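Local coordinates for protein endonuclease V (Bacillus subtilis, PDB 3GA2) that probably repairs deaminated DNA, cutting the strand at the second phosphodiester bond 3' to a deoxyinosine in a magnesium-dependent reaction, at residues A[15-20]-A[88-93]; A[121-126]-A[146-151]; A[39-44]-A[109-114]; A[61-66]-A[73-78]. The protein carries 1 engineered substitution. One frame throughout, in Å; residues are numbered along the deposited sequence.

Interaction 1: A[15-20]-A[88-93]; sequences QDFLQV and SGFLAF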
loop_
_atom_site.group_PDB
_atom_site.type_symbol
_atom_site.label_atom_id
_atom_site.label_comp_id
_atom_site.label_asym_id
_atom_site.label_seq_id
_atom_site.Cartn_x
_atom_site.Cartn_y
_atom_site.Cartn_z
ATOM N N GLN A 15 20.884 7.678 8.500
ATOM C CA GLN A 15 21.242 8.703 7.524
ATOM C C GLN A 15 21.040 8.199 6.100
ATOM O O GLN A 15 20.560 8.931 5.233
ATOM C CB GLN A 15 22.702 9.125 7.713
ATOM C CG GLN A 15 23.225 10.058 6.628
ATOM C CD GLN A 15 22.536 11.411 6.627
ATOM O OE1 GLN A 15 22.778 12.242 5.749
ATOM N NE2 GLN A 15 21.676 11.642 7.616
ATOM N N ASP A 16 21.416 6.944 5.867
ATOM C CA ASP A 16 21.287 6.332 4.549
ATOM C C ASP A 16 19.822 6.305 4.110
ATOM O O ASP A 16 19.490 6.706 2.995
ATOM C CB ASP A 16 21.837 4.899 4.573
ATOM C CG ASP A 16 23.245 4.814 5.142
ATOM O OD1 ASP A 16 24.154 5.484 4.606
ATOM O OD2 ASP A 16 23.440 4.067 6.126
ATOM N N PHE A 17 18.952 5.828 4.998
ATOM C CA PHE A 17 17.528 5.742 4.702
ATOM C C PHE A 17 16.914 7.113 4.413
ATOM O O PHE A 17 16.120 7.261 3.481
ATOM C CB PHE A 17 16.781 5.071 5.859
ATOM C CG PHE A 17 17.222 3.658 6.130
ATOM C CD1 PHE A 17 18.297 3.401 6.979
ATOM C CD2 PHE A 17 16.581 2.586 5.516
ATOM C CE1 PHE A 17 18.726 2.095 7.211
ATOM C CE2 PHE A 17 17.002 1.274 5.740
ATOM C CZ PHE A 17 18.078 1.028 6.590
ATOM N N LEU A 18 17.277 8.118 5.206
ATOM C CA LEU A 18 16.743 9.462 5.004
ATOM C C LEU A 18 17.145 10.044 3.660
ATOM O O LEU A 18 16.364 10.751 3.020
ATOM C CB LEU A 18 17.205 10.415 6.112
ATOM C CG LEU A 18 16.316 10.553 7.347
ATOM C CD1 LEU A 18 14.897 10.917 6.914
ATOM C CD2 LEU A 18 16.318 9.266 8.126
ATOM N N GLN A 19 18.366 9.752 3.234
ATOM C CA GLN A 19 18.860 10.269 1.965
ATOM C C GLN A 19 18.059 9.695 0.804
ATOM O O GLN A 19 17.736 10.404 -0.146
ATOM C CB GLN A 19 20.341 9.932 1.796
ATOM C CG GLN A 19 21.022 10.762 0.723
ATOM C CD GLN A 19 21.149 12.227 1.116
ATOM O OE1 GLN A 19 21.483 13.076 0.290
ATOM N NE2 GLN A 19 20.891 12.526 2.387
ATOM N N VAL A 20 17.744 8.404 0.879
ATOM C CA VAL A 20 16.967 7.753 -0.171
ATOM C C VAL A 20 15.562 8.353 -0.210
ATOM O O VAL A 20 15.066 8.697 -1.275
ATOM C CB VAL A 20 16.865 6.222 0.066
ATOM C CG1 VAL A 20 15.991 5.581 -1.007
ATOM C CG2 VAL A 20 18.255 5.598 0.043
ATOM N N SER A 88 15.128 2.476 13.084
ATOM C CA SER A 88 13.684 2.544 13.317
ATOM C C SER A 88 12.997 3.615 12.481
ATOM O O SER A 88 13.535 4.703 12.288
ATOM C CB SER A 88 13.395 2.807 14.798
ATOM O OG SER A 88 13.640 1.652 15.582
ATOM N N GLY A 89 11.805 3.294 11.991
ATOM C CA GLY A 89 11.054 4.244 11.195
ATOM C C GLY A 89 11.159 4.050 9.696
ATOM O O GLY A 89 10.817 4.955 8.936
ATOM N N PHE A 90 11.629 2.885 9.257
ATOM C CA PHE A 90 11.755 2.631 7.827
ATOM C C PHE A 90 11.247 1.258 7.418
ATOM O O PHE A 90 11.948 0.504 6.752
ATOM C CB PHE A 90 13.208 2.789 7.386
ATOM C CG PHE A 90 13.848 4.049 7.872
ATOM C CD1 PHE A 90 14.564 4.059 9.065
ATOM C CD2 PHE A 90 13.719 5.233 7.153
ATOM C CE1 PHE A 90 15.142 5.232 9.538
ATOM C CE2 PHE A 90 14.293 6.413 7.617
ATOM C CZ PHE A 90 15.008 6.412 8.814
ATOM N N LEU A 91 10.019 0.946 7.813
ATOM C CA LEU A 91 9.411 -0.334 7.488
ATOM C C LEU A 91 9.423 -0.615 5.988
ATOM O O LEU A 91 9.759 -1.718 5.560
ATOM C CB LEU A 91 7.972 -0.366 7.993
ATOM C CG LEU A 91 7.204 -1.661 7.732
ATOM C CD1 LEU A 91 7.904 -2.826 8.428
ATOM C CD2 LEU A 91 5.774 -1.513 8.234
ATOM N N ALA A 92 9.053 0.387 5.196
ATOM C CA ALA A 92 9.005 0.241 3.748
ATOM C C ALA A 92 10.274 -0.362 3.155
ATOM O O ALA A 92 10.208 -1.165 2.222
ATOM C CB ALA A 92 8.722 1.585 3.099
ATOM N N PHE A 93 11.432 0.022 3.689
ATOM C CA PHE A 93 12.692 -0.504 3.171
ATOM C C PHE A 93 12.831 -2.008 3.371
ATOM O O PHE A 93 13.378 -2.703 2.515
ATOM C CB PHE A 93 13.892 0.210 3.805
ATOM C CG PHE A 93 14.064 1.631 3.345
ATOM C CD1 PHE A 93 13.279 2.648 3.878
ATOM C CD2 PHE A 93 15.008 1.952 2.373
ATOM C CE1 PHE A 93 13.432 3.966 3.449
ATOM C CE2 PHE A 93 15.166 3.265 1.938
ATOM C CZ PHE A 93 14.379 4.276 2.477
#
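F17, on helix 14-25, lays its ring between those of F90 and F93, and the aromatic contacts dominate. Against F90 it forms an offset stack, centroids 4.8 Å apart and planes inclined at 26°. Against F93 it makes a T-shaped pair: the F17 edge, led by CD2, points at the F93 face, with planes at 83° and CD2 3.5 Å from CG of F93. The same ring thus stacks, offset, on one neighbour and turns its edge to the other.

A CH-pi contact adds to the first pair, since F17 CB sits over the F90 face, 3.4 Å from the ring centroid. CG of F17 is turned anti to its carbonyl carbon (chi1 -61°), which carries the ring past CB toward F93.

Aliphatic groups close the rims. L18 CD2 abuts the F90 edge at CZ, a tight 3.2 Å, and V20 CG1 meets F93 CE2 at 3.8 Å, also at the edge. Beyond the pair, F93 has an edge-to-face partner in H131 of helix 128-136.

F17, F90 and F93 form an aromatic cluster; phenylalanine suits this half-buried, uncharged seam because face and edge both serve, so shape, not charge, seats helix 14-25 on the loop before helix 96-105.

Interaction 2: A[121-126]-A[146-151]; sequences LHYNHM and TYLKIK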
loop_
_atom_site.group_PDB
_atom_site.type_symbol
_atom_site.label_atom_id
_atom_site.label_comp_id
_atom_site.label_asym_id
_atom_site.label_seq_id
_atom_site.Cartn_x
_atom_site.Cartn_y
_atom_site.Cartn_z
ATOM N N LEU A 121 0.413 9.825 3.014
ATOM C CA LEU A 121 0.089 10.106 4.410
ATOM C C LEU A 121 1.177 9.462 5.252
ATOM O O LEU A 121 1.014 8.363 5.790
ATOM C CB LEU A 121 -1.271 9.512 4.755
ATOM C CG LEU A 121 -1.811 9.605 6.183
ATOM C CD1 LEU A 121 -2.051 11.052 6.623
ATOM C CD2 LEU A 121 -3.104 8.822 6.205
ATOM N N HIS A 122 2.299 10.160 5.351
ATOM C CA HIS A 122 3.446 9.659 6.090
ATOM C C HIS A 122 4.328 10.834 6.490
ATOM O O HIS A 122 4.362 11.848 5.793
ATOM C CB HIS A 122 4.215 8.676 5.199
ATOM C CG HIS A 122 5.514 8.219 5.777
ATOM N ND1 HIS A 122 6.691 8.908 5.591
ATOM C CD2 HIS A 122 5.814 7.155 6.559
ATOM C CE1 HIS A 122 7.665 8.287 6.236
ATOM N NE2 HIS A 122 7.160 7.223 6.831
ATOM N N TYR A 123 5.030 10.683 7.613
ATOM C CA TYR A 123 5.920 11.712 8.157
ATOM C C TYR A 123 6.702 12.441 7.077
ATOM O O TYR A 123 6.890 13.652 7.142
ATOM C CB TYR A 123 6.933 11.101 9.139
ATOM C CG TYR A 123 6.335 10.335 10.299
ATOM C CD1 TYR A 123 6.566 8.965 10.448
ATOM C CD2 TYR A 123 5.543 10.977 11.253
ATOM C CE1 TYR A 123 6.019 8.253 11.519
ATOM C CE2 TYR A 123 4.991 10.273 12.325
ATOM C CZ TYR A 123 5.232 8.915 12.452
ATOM O OH TYR A 123 4.671 8.217 13.500
ATOM N N ASN A 124 7.176 11.702 6.087
ATOM C CA ASN A 124 7.947 12.329 5.030
ATOM C C ASN A 124 7.372 12.005 3.658
ATOM O O ASN A 124 8.103 11.927 2.669
ATOM C CB ASN A 124 9.406 11.878 5.135
ATOM C CG ASN A 124 10.378 12.979 4.780
ATOM O OD1 ASN A 124 10.207 14.125 5.193
ATOM N ND2 ASN A 124 11.414 12.637 4.023
ATOM N N HIS A 125 6.052 11.831 3.611
ATOM C CA HIS A 125 5.343 11.508 2.371
ATOM C C HIS A 125 6.010 10.325 1.686
ATOM O O HIS A 125 5.948 10.187 0.470
ATOM C CB HIS A 125 5.350 12.723 1.432
ATOM C CG HIS A 125 4.527 13.874 1.927
ATOM N ND1 HIS A 125 4.924 15.188 1.796
ATOM C CD2 HIS A 125 3.319 13.910 2.541
ATOM C CE1 HIS A 125 4.001 15.982 2.309
ATOM N NE2 HIS A 125 3.017 15.231 2.767
HETATM N N MSE A 126 6.639 9.453 2.465
HETATM C CA MSE A 126 7.324 8.327 1.858
HETATM C C MSE A 126 6.896 6.961 2.388
HETATM O O MSE A 126 7.735 6.099 2.655
HETATM C CB MSE A 126 8.831 8.526 2.013
HETATM C CG MSE A 126 9.665 7.922 0.896
HETATM SE SE MSE A 126 9.132 8.491 -0.892
HETATM C CE MSE A 126 9.835 6.969 -1.828
ATOM N N THR A 146 -4.936 1.815 10.134
ATOM C CA THR A 146 -4.733 2.598 11.346
ATOM C C THR A 146 -4.216 3.980 10.993
ATOM O O THR A 146 -3.514 4.163 9.993
ATOM C CB THR A 146 -3.721 1.928 12.291
ATOM O OG1 THR A 146 -2.435 1.887 11.665
ATOM C CG2 THR A 146 -4.164 0.508 12.626
ATOM N N TYR A 147 -4.557 4.950 11.833
ATOM C CA TYR A 147 -4.155 6.326 11.610
ATOM C C TYR A 147 -2.778 6.671 12.147
ATOM O O TYR A 147 -2.483 6.458 13.320
ATOM C CB TYR A 147 -5.177 7.273 12.235
ATOM C CG TYR A 147 -4.826 8.736 12.069
ATOM C CD1 TYR A 147 -4.822 9.335 10.810
ATOM C CD2 TYR A 147 -4.513 9.525 13.180
ATOM C CE1 TYR A 147 -4.521 10.687 10.658
ATOM C CE2 TYR A 147 -4.209 10.876 13.042
ATOM C CZ TYR A 147 -4.217 11.450 11.779
ATOM O OH TYR A 147 -3.930 12.785 11.646
ATOM N N LEU A 148 -1.943 7.219 11.272
ATOM C CA LEU A 148 -0.598 7.641 11.639
ATOM C C LEU A 148 -0.671 9.131 11.977
ATOM O O LEU A 148 -0.797 9.967 11.080
ATOM C CB LEU A 148 0.353 7.421 10.462
ATOM C CG LEU A 148 1.819 7.793 10.700
ATOM C CD1 LEU A 148 2.400 6.924 11.807
ATOM C CD2 LEU A 148 2.604 7.605 9.410
ATOM N N LYS A 149 -0.604 9.459 13.264
ATOM C CA LYS A 149 -0.685 10.848 13.706
ATOM C C LYS A 149 0.618 11.616 13.450
ATOM O O LYS A 149 1.661 11.310 14.027
ATOM C CB LYS A 149 -1.052 10.898 15.193
ATOM C CG LYS A 149 -1.499 12.267 15.669
ATOM C CD LYS A 149 -1.929 12.232 17.124
ATOM C CE LYS A 149 -2.291 13.619 17.620
ATOM N NZ LYS A 149 -2.448 13.639 19.091
ATOM N N ILE A 150 0.541 12.627 12.589
ATOM C CA ILE A 150 1.706 13.425 12.207
ATOM C C ILE A 150 1.650 14.880 12.685
ATOM O O ILE A 150 0.618 15.541 12.566
ATOM C CB ILE A 150 1.855 13.433 10.668
ATOM C CG1 ILE A 150 1.823 11.994 10.138
ATOM C CG2 ILE A 150 3.156 14.131 10.260
ATOM C CD1 ILE A 150 1.664 11.890 8.615
ATOM N N LYS A 151 2.762 15.380 13.218
ATOM C CA LYS A 151 2.814 16.769 13.678
ATOM C C LYS A 151 1.794 17.028 14.781
ATOM O O LYS A 151 1.422 18.178 15.028
ATOM C CB LYS A 151 2.513 17.714 12.512
ATOM C CG LYS A 151 3.672 18.559 12.027
ATOM C CD LYS A 151 4.765 17.721 11.401
ATOM C CE LYS A 151 5.647 18.583 10.510
ATOM N NZ LYS A 151 6.119 19.812 11.214
#
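Y123 lays its phenol ring across the side chain of L148, the two meeting at about a right angle. L148 CD2 stands over one face of the ring in a CH-pi contact, 4.2 Å from the centroid, while CD1 of the same leucine reaches the phenol end, 3.5 Å from Y123 CZ. A tyrosine suits this spot at the protein surface: its ring gives a flat apolar face to the leucine, yet its rim carries a hydroxyl. The extended first torsion of L148 (chi1 -179°, CG opposite the backbone N) sends its branch across to 121-126, where CD2 also comes within 4.0 Å of H122 CA. Were this leucine cut back to an alanine, the phenol face would lose CD2 and its CZ end CD1, and the ring would probably be freer to turn.

Both segments are irregular connections of the RNase H-like fold. The loop 121-126 follows strand 113-116, which carries the predicted magnesium ligand D116; in relatives, this region helps to form the pocket for the deaminated base, and the same is probable here.

I150 lies deeper. Its CD1 presses on the backbone, 3.6 Å from H122 C and 3.7 Å from Y123 N, whereas CG1 runs obliquely to the phenol, 4.0 Å from Y123 CD2. The beta-branched chain packs at once against the ring and the main chain of 122-123, and L121 adds a looser apolar touch, CD1 to I150 CD1. Strand 173-179 supplies Y175, which packs against both L121 and I150.

Interaction 3: A[39-44]-A[109-114]; sequences INTTAG and EPDVFL. Engineered in segment 39-44: T42 (natural residue Gly).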
loop_
_atom_site.group_PDB
_atom_site.type_symbol
_atom_site.label_atom_id
_atom_site.label_comp_id
_atom_site.label_asym_id
_atom_site.label_seq_id
_atom_site.Cartn_x
_atom_site.Cartn_y
_atom_site.Cartn_z
ATOM N N ILE A 39 -9.521 1.863 -16.534
ATOM C CA ILE A 39 -8.503 0.832 -16.308
ATOM C C ILE A 39 -8.968 -0.604 -16.556
ATOM O O ILE A 39 -10.151 -0.922 -16.422
ATOM C CB ILE A 39 -7.931 0.915 -14.883
ATOM C CG1 ILE A 39 -9.073 1.055 -13.874
ATOM C CG2 ILE A 39 -6.931 2.064 -14.794
ATOM C CD1 ILE A 39 -8.619 1.225 -12.440
ATOM N N ASN A 40 -8.016 -1.466 -16.909
ATOM C CA ASN A 40 -8.292 -2.871 -17.189
ATOM C C ASN A 40 -8.142 -3.760 -15.954
ATOM O O ASN A 40 -8.917 -4.695 -15.755
ATOM C CB ASN A 40 -7.351 -3.397 -18.283
ATOM C CG ASN A 40 -7.499 -2.652 -19.601
ATOM O OD1 ASN A 40 -8.586 -2.588 -20.172
ATOM N ND2 ASN A 40 -6.396 -2.088 -20.093
ATOM N N THR A 41 -7.137 -3.472 -15.134
ATOM C CA THR A 41 -6.879 -4.261 -13.938
ATOM C C THR A 41 -6.399 -3.414 -12.756
ATOM O O THR A 41 -5.888 -2.307 -12.928
ATOM C CB THR A 41 -5.795 -5.327 -14.214
ATOM O OG1 THR A 41 -4.613 -4.687 -14.712
ATOM C CG2 THR A 41 -6.282 -6.340 -15.230
ATOM N N THR A 42 -6.589 -3.939 -11.551
ATOM C CA THR A 42 -6.132 -3.273 -10.341
ATOM C C THR A 42 -5.538 -4.393 -9.488
ATOM O O THR A 42 -6.046 -5.520 -9.480
ATOM C CB THR A 42 -7.286 -2.543 -9.574
ATOM O OG1 THR A 42 -8.115 -3.494 -8.904
ATOM C CG2 THR A 42 -8.141 -1.734 -10.529
ATOM N N ALA A 43 -4.439 -4.112 -8.801
ATOM C CA ALA A 43 -3.816 -5.130 -7.967
ATOM C C ALA A 43 -3.837 -4.704 -6.511
ATOM O O ALA A 43 -3.909 -3.513 -6.202
ATOM C CB ALA A 43 -2.374 -5.380 -8.430
ATOM N N GLY A 44 -3.782 -5.690 -5.627
ATOM C CA GLY A 44 -3.773 -5.419 -4.201
ATOM C C GLY A 44 -2.513 -6.026 -3.623
ATOM O O GLY A 44 -2.145 -7.142 -3.987
ATOM N N GLU A 109 0.011 -7.002 -16.092
ATOM C CA GLU A 109 0.601 -5.692 -15.860
ATOM C C GLU A 109 -0.493 -4.821 -15.254
ATOM O O GLU A 109 -1.188 -4.101 -15.966
ATOM C CB GLU A 109 1.093 -5.085 -17.184
ATOM C CG GLU A 109 1.931 -3.814 -17.019
ATOM C CD GLU A 109 2.405 -3.235 -18.352
ATOM O OE1 GLU A 109 2.930 -4.005 -19.185
ATOM O OE2 GLU A 109 2.268 -2.009 -18.558
ATOM N N PRO A 110 -0.666 -4.883 -13.926
ATOM C CA PRO A 110 -1.705 -4.076 -13.281
ATOM C C PRO A 110 -1.566 -2.595 -13.589
ATOM O O PRO A 110 -0.454 -2.064 -13.608
ATOM C CB PRO A 110 -1.507 -4.378 -11.797
ATOM C CG PRO A 110 -0.969 -5.792 -11.811
ATOM C CD PRO A 110 0.035 -5.726 -12.944
ATOM N N ASP A 111 -2.698 -1.933 -13.836
ATOM C CA ASP A 111 -2.704 -0.497 -14.131
ATOM C C ASP A 111 -2.547 0.343 -12.865
ATOM O O ASP A 111 -2.121 1.496 -12.929
ATOM C CB ASP A 111 -4.007 -0.075 -14.818
ATOM C CG ASP A 111 -4.216 -0.753 -16.164
ATOM O OD1 ASP A 111 -3.323 -0.665 -17.033
ATOM O OD2 ASP A 111 -5.288 -1.362 -16.348
ATOM N N VAL A 112 -2.916 -0.233 -11.722
ATOM C CA VAL A 112 -2.820 0.452 -10.433
ATOM C C VAL A 112 -2.676 -0.561 -9.301
ATOM O O VAL A 112 -3.280 -1.631 -9.338
ATOM C CB VAL A 112 -4.072 1.326 -10.150
ATOM C CG1 VAL A 112 -5.317 0.464 -10.135
ATOM C CG2 VAL A 112 -3.921 2.042 -8.807
ATOM N N PHE A 113 -1.870 -0.216 -8.299
ATOM C CA PHE A 113 -1.644 -1.094 -7.155
ATOM C C PHE A 113 -2.136 -0.460 -5.864
ATOM O O PHE A 113 -1.724 0.645 -5.521
ATOM C CB PHE A 113 -0.151 -1.398 -6.979
ATOM C CG PHE A 113 0.435 -2.294 -8.032
ATOM C CD1 PHE A 113 0.839 -3.591 -7.712
ATOM C CD2 PHE A 113 0.650 -1.826 -9.323
ATOM C CE1 PHE A 113 1.454 -4.404 -8.660
ATOM C CE2 PHE A 113 1.267 -2.634 -10.279
ATOM C CZ PHE A 113 1.671 -3.929 -9.945
ATOM N N LEU A 114 -3.019 -1.149 -5.153
ATOM C CA LEU A 114 -3.513 -0.636 -3.883
ATOM C C LEU A 114 -2.782 -1.405 -2.779
ATOM O O LEU A 114 -2.767 -2.634 -2.766
ATOM C CB LEU A 114 -5.033 -0.821 -3.754
ATOM C CG LEU A 114 -5.942 0.019 -4.666
ATOM C CD1 LEU A 114 -6.123 -0.676 -6.007
ATOM C CD2 LEU A 114 -7.304 0.198 -3.997
HETATM O O HOH W 1 -3.412 -2.166 -19.164
HETATM O O HOH W 2 -3.608 -4.484 -17.207
#
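The backbones of 39-44 and 109-114 come together as parallel strands where A43 pairs with F113 and G44 with L114, held by A43 N to V112 O (2.8 Å) and L114 N to A43 O (2.7 Å). Ahead of this ladder, D111 takes over with its side chain. Its OD2 accepts from N40 N at 2.8 Å and from T41 N at 3.1 Å, the latter bond fairly straight at 162°; the two amides approach from opposite faces of the carboxylate plane. CG lies beside D111's own backbone N (chi1 -62°), which turns the acid toward these amides. The other oxygen, OD1, takes a water that in turn accepts from N40 ND2. Exchanging this aspartate for an alanine is likely to leave both amides without this acceptor and the water on OD1 without its mate.

Apolar groups pack along the ladder. The small A43 CB touches P110 CB, 3.6 Å away, and also lies over the F113 face in a CH-pi contact. T42, an engineered residue, runs beside V112, with CG2 3.6 Å from V112 CG1. G44, lacking a side chain, brings its CA close to L114 O.

Backbone bonds thus fix the register toward the predicted metal ligands D46 and D116 farther along these strands, while a single carboxylate, probably ionised given its two N-H donors, holds the amides of N40 and T41 just ahead of the paired residues.

Interaction 4: A[61-66]-A[73-78]; sequences CIIVID and IEKVHS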
loop_
_atom_site.group_PDB
_atom_site.type_symbol
_atom_site.label_atom_id
_atom_site.label_comp_id
_atom_site.label_asym_id
_atom_site.label_seq_id
_atom_site.Cartn_x
_atom_site.Cartn_y
_atom_site.Cartn_z
ATOM N N CYS A 61 1.805 -10.916 -0.765
ATOM C CA CYS A 61 0.891 -11.439 -1.765
ATOM C C CYS A 61 0.371 -10.299 -2.621
ATOM O O CYS A 61 0.068 -9.211 -2.124
ATOM C CB CYS A 61 -0.313 -12.130 -1.122
ATOM S SG CYS A 61 0.015 -13.701 -0.301
ATOM N N ILE A 62 0.275 -10.557 -3.916
ATOM C CA ILE A 62 -0.256 -9.585 -4.851
ATOM C C ILE A 62 -1.431 -10.283 -5.516
ATOM O O ILE A 62 -1.288 -11.375 -6.066
ATOM C CB ILE A 62 0.778 -9.183 -5.923
ATOM C CG1 ILE A 62 1.927 -8.405 -5.275
ATOM C CG2 ILE A 62 0.111 -8.331 -7.004
ATOM C CD1 ILE A 62 3.022 -7.994 -6.246
ATOM N N ILE A 63 -2.600 -9.660 -5.431
ATOM C CA ILE A 63 -3.806 -10.206 -6.029
ATOM C C ILE A 63 -4.215 -9.249 -7.134
ATOM O O ILE A 63 -4.422 -8.068 -6.874
ATOM C CB ILE A 63 -4.960 -10.275 -5.015
ATOM C CG1 ILE A 63 -4.499 -10.991 -3.748
ATOM C CG2 ILE A 63 -6.150 -10.986 -5.638
ATOM C CD1 ILE A 63 -4.077 -12.431 -3.972
ATOM N N VAL A 64 -4.312 -9.754 -8.358
ATOM C CA VAL A 64 -4.698 -8.933 -9.495
ATOM C C VAL A 64 -6.136 -9.252 -9.871
ATOM O O VAL A 64 -6.493 -10.416 -10.026
ATOM C CB VAL A 64 -3.804 -9.218 -10.725
ATOM C CG1 VAL A 64 -4.114 -8.229 -11.834
ATOM C CG2 VAL A 64 -2.329 -9.128 -10.334
ATOM N N ILE A 65 -6.977 -8.228 -9.988
ATOM C CA ILE A 65 -8.354 -8.471 -10.386
ATOM C C ILE A 65 -8.666 -7.725 -11.675
ATOM O O ILE A 65 -7.946 -6.805 -12.059
ATOM C CB ILE A 65 -9.373 -8.031 -9.301
ATOM C CG1 ILE A 65 -9.307 -6.518 -9.091
ATOM C CG2 ILE A 65 -9.089 -8.768 -7.987
ATOM C CD1 ILE A 65 -10.531 -5.951 -8.411
ATOM N N ASP A 66 -9.731 -8.149 -12.350
ATOM C CA ASP A 66 -10.177 -7.506 -13.580
ATOM C C ASP A 66 -10.924 -6.278 -13.083
ATOM O O ASP A 66 -11.777 -6.385 -12.203
ATOM C CB ASP A 66 -11.120 -8.444 -14.343
ATOM C CG ASP A 66 -11.745 -7.786 -15.558
ATOM O OD1 ASP A 66 -12.671 -6.963 -15.388
ATOM O OD2 ASP A 66 -11.302 -8.087 -16.681
ATOM N N ILE A 73 -7.673 -12.590 -11.494
ATOM C CA ILE A 73 -7.067 -13.128 -12.700
ATOM C C ILE A 73 -5.666 -13.653 -12.465
ATOM O O ILE A 73 -5.146 -14.423 -13.267
ATOM C CB ILE A 73 -7.028 -12.076 -13.830
ATOM C CG1 ILE A 73 -6.241 -10.846 -13.379
ATOM C CG2 ILE A 73 -8.443 -11.708 -14.221
ATOM C CD1 ILE A 73 -6.192 -9.740 -14.414
ATOM N N GLU A 74 -5.046 -13.238 -11.368
ATOM C CA GLU A 74 -3.700 -13.698 -11.063
ATOM C C GLU A 74 -3.342 -13.512 -9.589
ATOM O O GLU A 74 -3.763 -12.551 -8.943
ATOM C CB GLU A 74 -2.678 -12.964 -11.950
ATOM C CG GLU A 74 -1.219 -13.306 -11.636
ATOM C CD GLU A 74 -0.234 -12.724 -12.638
ATOM O OE1 GLU A 74 -0.363 -11.535 -13.003
ATOM O OE2 GLU A 74 0.689 -13.454 -13.052
ATOM N N LYS A 75 -2.566 -14.453 -9.064
ATOM C CA LYS A 75 -2.120 -14.389 -7.680
ATOM C C LYS A 75 -0.669 -14.840 -7.609
ATOM O O LYS A 75 -0.293 -15.855 -8.197
ATOM C CB LYS A 75 -2.988 -15.279 -6.780
ATOM C CG LYS A 75 -4.438 -14.838 -6.696
ATOM C CD LYS A 75 -5.147 -15.419 -5.483
ATOM C CE LYS A 75 -5.258 -16.927 -5.554
ATOM N NZ LYS A 75 -5.981 -17.472 -4.373
ATOM N N VAL A 76 0.153 -14.064 -6.915
ATOM C CA VAL A 76 1.564 -14.395 -6.752
ATOM C C VAL A 76 1.968 -14.047 -5.340
ATOM O O VAL A 76 1.259 -13.323 -4.644
ATOM C CB VAL A 76 2.477 -13.588 -7.714
ATOM C CG1 VAL A 76 2.193 -13.969 -9.154
ATOM C CG2 VAL A 76 2.272 -12.089 -7.495
ATOM N N HIS A 77 3.108 -14.561 -4.907
ATOM C CA HIS A 77 3.570 -14.246 -3.574
ATOM C C HIS A 77 5.074 -14.397 -3.494
ATOM O O HIS A 77 5.698 -15.057 -4.325
ATOM C CB HIS A 77 2.886 -15.141 -2.534
ATOM C CG HIS A 77 3.337 -16.564 -2.569
ATOM N ND1 HIS A 77 4.523 -16.983 -2.005
ATOM C CD2 HIS A 77 2.780 -17.661 -3.130
ATOM C CE1 HIS A 77 4.677 -18.276 -2.219
ATOM N NE2 HIS A 77 3.632 -18.713 -2.902
ATOM N N SER A 78 5.644 -13.758 -2.487
ATOM C CA SER A 78 7.070 -13.794 -2.257
ATOM C C SER A 78 7.220 -14.144 -0.782
ATOM O O SER A 78 6.405 -13.725 0.042
ATOM C CB SER A 78 7.669 -12.416 -2.550
ATOM O OG SER A 78 9.084 -12.462 -2.551
#
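H77 and C61 touch through H77 CB, 3.9 Å from C61 SG, and the imidazole itself leads away from 61-66 toward Y233 of helix 217-235. A second flat group, the E74 carboxylate, brings OE1 to 4.1 Å from V64 CG2, but its polar partners are T108 and the backbone N of E107. In the backbone, I62 and V76 form a hydrogen-bonded pair, I62 N to V76 O 3.0 Å, and V64 N likewise bonds to E74 O at 2.9 Å.

On the face of C61 and H77, I63 CD1 lies along the aliphatic part of K75, 3.5 Å from CD; lysine suits this rim, since its NZ goes on to a salt bridge with E225. On the other face I62 CB packs on V76 CG2 at 3.6 Å, beta-branched residues that favour extended backbone.

Toward the hairpin turn, V64 O accepts from I73 N at 2.9 Å and more weakly from E74 N. I73 CG1 sits between its backbone N and carbonyl carbon (chi1 59°), directing CD1 onto V64 CG1, 3.6 Å away. With I73 and E74 both opposite V64, this is a classic beta bulge in an antiparallel hairpin, at the edge of the RNase H-like sheet.

In the fold
Interactions 3 and 4 belong to one sheet, with centres about 10 Å apart. Strand 41-52 joins them: on one side it pairs with 113-116, on the other with 55-66, where G44 N lies 2.8 Å from I63 O, a probable hydrogen bond. Both lead to the predicted magnesium site, D46 and D116 each following interaction 3 by two residues and D46 lying about 6 Å from C61, side chain to side chain. Interactions 1 and 2 lie about 27 and 24 Å from interaction 3, centre to centre, but only about 5 Å apart at their nearest atoms. Interaction 1 seats helix 14-25 on a loop and interaction 2 joins two loops, with L121 about 12 Å from D116 between side chains.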